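Local coordinates for protein TASOR (Homo sapiens, PDB 6TL1) that helps assemble the HUSH complex, which maintains epigenetic silencing at H3K9me3-rich loci, this chain being the protein's pseudo-PARP domain, at residues A[82-85]-A[86-90]; A[100-103]-A[104-107]. All coordinates share one frame; numbering follows the deposited sequence.

Interaction 1 (A[82-85]-A[86-90]); sequences VQTI and CEKGL
Val82 O accepts the N-H of Cys86 (3.0 Å), the first in a run of i to i+4 helical hydrogen bonds that continues from Glu87 N to Gln83 O and from Lys88 N to Thr84 O. On the buried side the side chains are mostly apolar: Val82 CG1 lies 3.9 Å from Cys86 SG, one turn further on. Ile85 faces the same interior, where its CG1 approaches Leu90 CD1 more loosely, at 4.4 Å, after the chain has left the helix. Gly89 makes that exit possible: it has positive phi (88°), and its N still donates to Ile85 O at 2.7 Å, although from above the carbonyl plane. This is the glycine-terminated C-terminal end of helix 82-88, which packs on the five-stranded antiparallel sheet of the PARP-like fold. Phe4, from strand 4-6, touches Val82 and Cys86, while Phe132 of strand 126-134 meets Ile85 and Leu90. Asn44 donates a hydrogen bond from its side-chain amide to the carbonyl of Cys86.

The outer side is polar and open to solvent, carried by Gln83, Glu87 and Lys88. Gln83, bent at its second torsion, donates a hydrogen bond from NE2 to Glu87 OE2 at 2.7 Å. The oxygen lies in the amide plane, whereas the amide comes to the anti side of OE2, 34° out of the carboxylate plane; the two planes stand 71° apart. Glu87 reaches this point on an extended chain, and Lys88 NZ forms a long salt bridge with its OE1, which may partly balance the carboxylate charge. Beside them Thr84 CG2 rests on Lys88 CG at 3.9 Å.

Interaction 2 (A[100-103]-A[104-107]); sequences LGSP and SMGV
The peptide unit joining Ser102 to Pro103 presents one face to Met105, whose N donates to Ser102 O at 3.1 Å from 58° out of the carbonyl plane. The hydroxyls of Ser102 and Ser104 and the Met105 methyl stand on this same side. Ser104 N sits over one face of the Pro103 ring, 3.4 to 3.6 Å from CB, CG and CD. With Pro103 and Ser104 at its two central positions, in backbone angles near those of a type I beta turn, the chain reverses in the loop between helix 82-88 and strand 107-110. Gly106 N adds a weak hydrogen bond to Ser102 O, at 3.5 Å. On the flank of the turn Ser102 OG and Ser104 OG share a hydrogen bond of 2.7 Å, and either hydroxyl could be the donor. Ser102 sends OG there by setting it anti to its own N; Ser104 answers with OG between its N and carbonyl carbon. Met105 bends at its third torsion and lays CE against Ser102 CB at a tight 3.5 Å, while Tyr183 also touches this side chain.

Ser102 O, which additionally receives the hydroxyl of Tyr183 from strand 181-184, accepts two hydrogen bonds and a weak third, which should fix the orientation of this peptide. Gly106 O points roughly at the side of Pro103 O, 3.0 Å away, and these two acceptors probably repel somewhat; the backbone hydrogen bond from Gly93 to Pro103 O may ease this.

How the interactions relate
Interaction 1 comes first along the chain and interaction 2 follows it, their centres about 18 Å apart and each about 13 Å from the centre of the chain. Helix 82-88 packs on the five-stranded antiparallel sheet, whereas the turn at 100-107 leads into strand 107-110, an outer strand of the four-stranded mixed sheet. They meet where Leu90 CD2 packs on Val107 CB at 3.8 Å. Leu90 touches Leu75 and Phe132 of the five-stranded sheet as well as Val107 and Leu109 of strand 107-110, so it joins the two. Both interactions belong to the DUF3715 region of the pseudo-PARP domain, and this apolar junction connects its two sheet regions.

Interaction 1 (A[82-85]-A[86-90])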
# COMPACT_ATOMS: atom_id res chain seq x y z
N VAL A 82 -11.81 -7.76 2.14
CA VAL A 82 -10.64 -8.02 2.99
C VAL A 82 -10.23 -9.48 2.88
O VAL A 82 -9.03 -9.80 2.79
CB VAL A 82 -10.95 -7.65 4.45
CG1 VAL A 82 -9.84 -8.17 5.37
CG2 VAL A 82 -11.11 -6.16 4.62
N GLN A 83 -11.21 -10.37 2.88
CA GLN A 83 -10.93 -11.81 2.84
C GLN A 83 -10.10 -12.19 1.62
O GLN A 83 -9.06 -12.85 1.76
CB GLN A 83 -12.25 -12.58 2.84
CG GLN A 83 -12.11 -14.10 2.60
CD GLN A 83 -11.24 -14.79 3.63
OE1 GLN A 83 -11.27 -14.44 4.81
NE2 GLN A 83 -10.47 -15.78 3.19
N THR A 84 -10.51 -11.75 0.43
CA THR A 84 -9.85 -12.19 -0.79
C THR A 84 -8.43 -11.64 -0.92
O THR A 84 -7.52 -12.37 -1.31
CB THR A 84 -10.68 -11.77 -2.01
OG1 THR A 84 -12.00 -12.30 -1.87
CG2 THR A 84 -10.05 -12.32 -3.27
N ILE A 85 -8.22 -10.36 -0.58
CA ILE A 85 -6.88 -9.80 -0.68
C ILE A 85 -5.95 -10.43 0.36
O ILE A 85 -4.79 -10.72 0.06
CB ILE A 85 -6.90 -8.26 -0.56
CG1 ILE A 85 -7.49 -7.62 -1.81
CG2 ILE A 85 -5.50 -7.72 -0.34
CD1 ILE A 85 -8.97 -7.38 -1.78
N CYS A 86 -6.43 -10.65 1.59
CA CYS A 86 -5.53 -11.23 2.58
C CYS A 86 -5.24 -12.70 2.29
O CYS A 86 -4.16 -13.20 2.61
CB CYS A 86 -6.10 -11.04 3.98
SG CYS A 86 -6.17 -9.29 4.47
N GLU A 87 -6.17 -13.40 1.66
CA GLU A 87 -5.93 -14.81 1.40
C GLU A 87 -5.19 -15.01 0.08
O GLU A 87 -4.29 -15.85 0.02
CB GLU A 87 -7.25 -15.58 1.40
CG GLU A 87 -7.18 -16.91 0.68
CD GLU A 87 -8.52 -17.61 0.59
OE1 GLU A 87 -8.54 -18.76 0.11
OE2 GLU A 87 -9.54 -16.98 0.95
N LYS A 88 -5.48 -14.20 -0.94
CA LYS A 88 -4.91 -14.40 -2.27
C LYS A 88 -3.81 -13.41 -2.59
O LYS A 88 -3.04 -13.66 -3.53
CB LYS A 88 -5.98 -14.21 -3.35
CG LYS A 88 -7.26 -15.02 -3.27
CD LYS A 88 -7.14 -16.41 -3.84
CE LYS A 88 -7.00 -17.43 -2.74
NZ LYS A 88 -7.21 -18.80 -3.26
N GLY A 89 -3.68 -12.33 -1.83
CA GLY A 89 -2.75 -11.28 -2.17
C GLY A 89 -3.38 -10.24 -3.08
O GLY A 89 -4.48 -10.42 -3.62
N LEU A 90 -2.69 -9.12 -3.23
CA LEU A 90 -3.17 -8.03 -4.07
C LEU A 90 -2.74 -8.27 -5.52
O LEU A 90 -1.55 -8.44 -5.79
CB LEU A 90 -2.62 -6.70 -3.58
CG LEU A 90 -3.12 -5.46 -4.32
CD1 LEU A 90 -4.64 -5.34 -4.25
CD2 LEU A 90 -2.46 -4.23 -3.73

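Interaction 2 (A[100-103]-A[104-107])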
# COMPACT_ATOMS: atom_id res chain seq x y z
N LEU A 100 0.77 6.40 -12.63
CA LEU A 100 2.12 5.84 -12.61
C LEU A 100 2.28 4.66 -13.56
O LEU A 100 3.33 4.01 -13.56
CB LEU A 100 2.49 5.40 -11.19
CG LEU A 100 2.52 6.46 -10.09
CD1 LEU A 100 2.96 5.84 -8.77
CD2 LEU A 100 3.40 7.67 -10.46
N GLY A 101 1.27 4.36 -14.35
CA GLY A 101 1.32 3.22 -15.25
C GLY A 101 0.00 2.50 -15.22
O GLY A 101 -0.81 2.73 -14.31
N SER A 102 -0.22 1.60 -16.18
CA SER A 102 -1.51 0.95 -16.30
C SER A 102 -1.80 0.10 -15.07
O SER A 102 -0.91 -0.64 -14.61
CB SER A 102 -1.57 0.07 -17.56
OG SER A 102 -2.80 -0.65 -17.63
N PRO A 103 -3.00 0.18 -14.50
CA PRO A 103 -3.35 -0.69 -13.38
C PRO A 103 -3.48 -2.14 -13.77
O PRO A 103 -3.60 -3.00 -12.88
CB PRO A 103 -4.69 -0.14 -12.91
CG PRO A 103 -5.29 0.47 -14.14
CD PRO A 103 -4.14 1.01 -14.94
N SER A 104 -3.49 -2.45 -15.07
CA SER A 104 -3.46 -3.84 -15.51
C SER A 104 -2.08 -4.45 -15.39
O SER A 104 -1.94 -5.67 -15.53
CB SER A 104 -3.94 -3.94 -16.96
OG SER A 104 -3.02 -3.30 -17.83
N MET A 105 -1.06 -3.64 -15.14
CA MET A 105 0.32 -4.10 -15.08
C MET A 105 0.95 -3.99 -13.70
O MET A 105 2.04 -4.54 -13.49
CB MET A 105 1.17 -3.34 -16.10
CG MET A 105 0.78 -3.66 -17.54
SD MET A 105 1.87 -2.96 -18.79
CE MET A 105 1.34 -1.27 -18.89
N GLY A 106 0.31 -3.29 -12.76
CA GLY A 106 0.86 -3.09 -11.43
C GLY A 106 -0.26 -2.93 -10.43
O GLY A 106 -1.44 -2.94 -10.78
N VAL A 107 0.12 -2.78 -9.17
CA VAL A 107 -0.83 -2.60 -8.09
C VAL A 107 -0.52 -1.29 -7.38
O VAL A 107 0.65 -0.94 -7.19
CB VAL A 107 -0.82 -3.80 -7.11
CG1 VAL A 107 -1.03 -5.11 -7.91
CG2 VAL A 107 0.46 -3.86 -6.30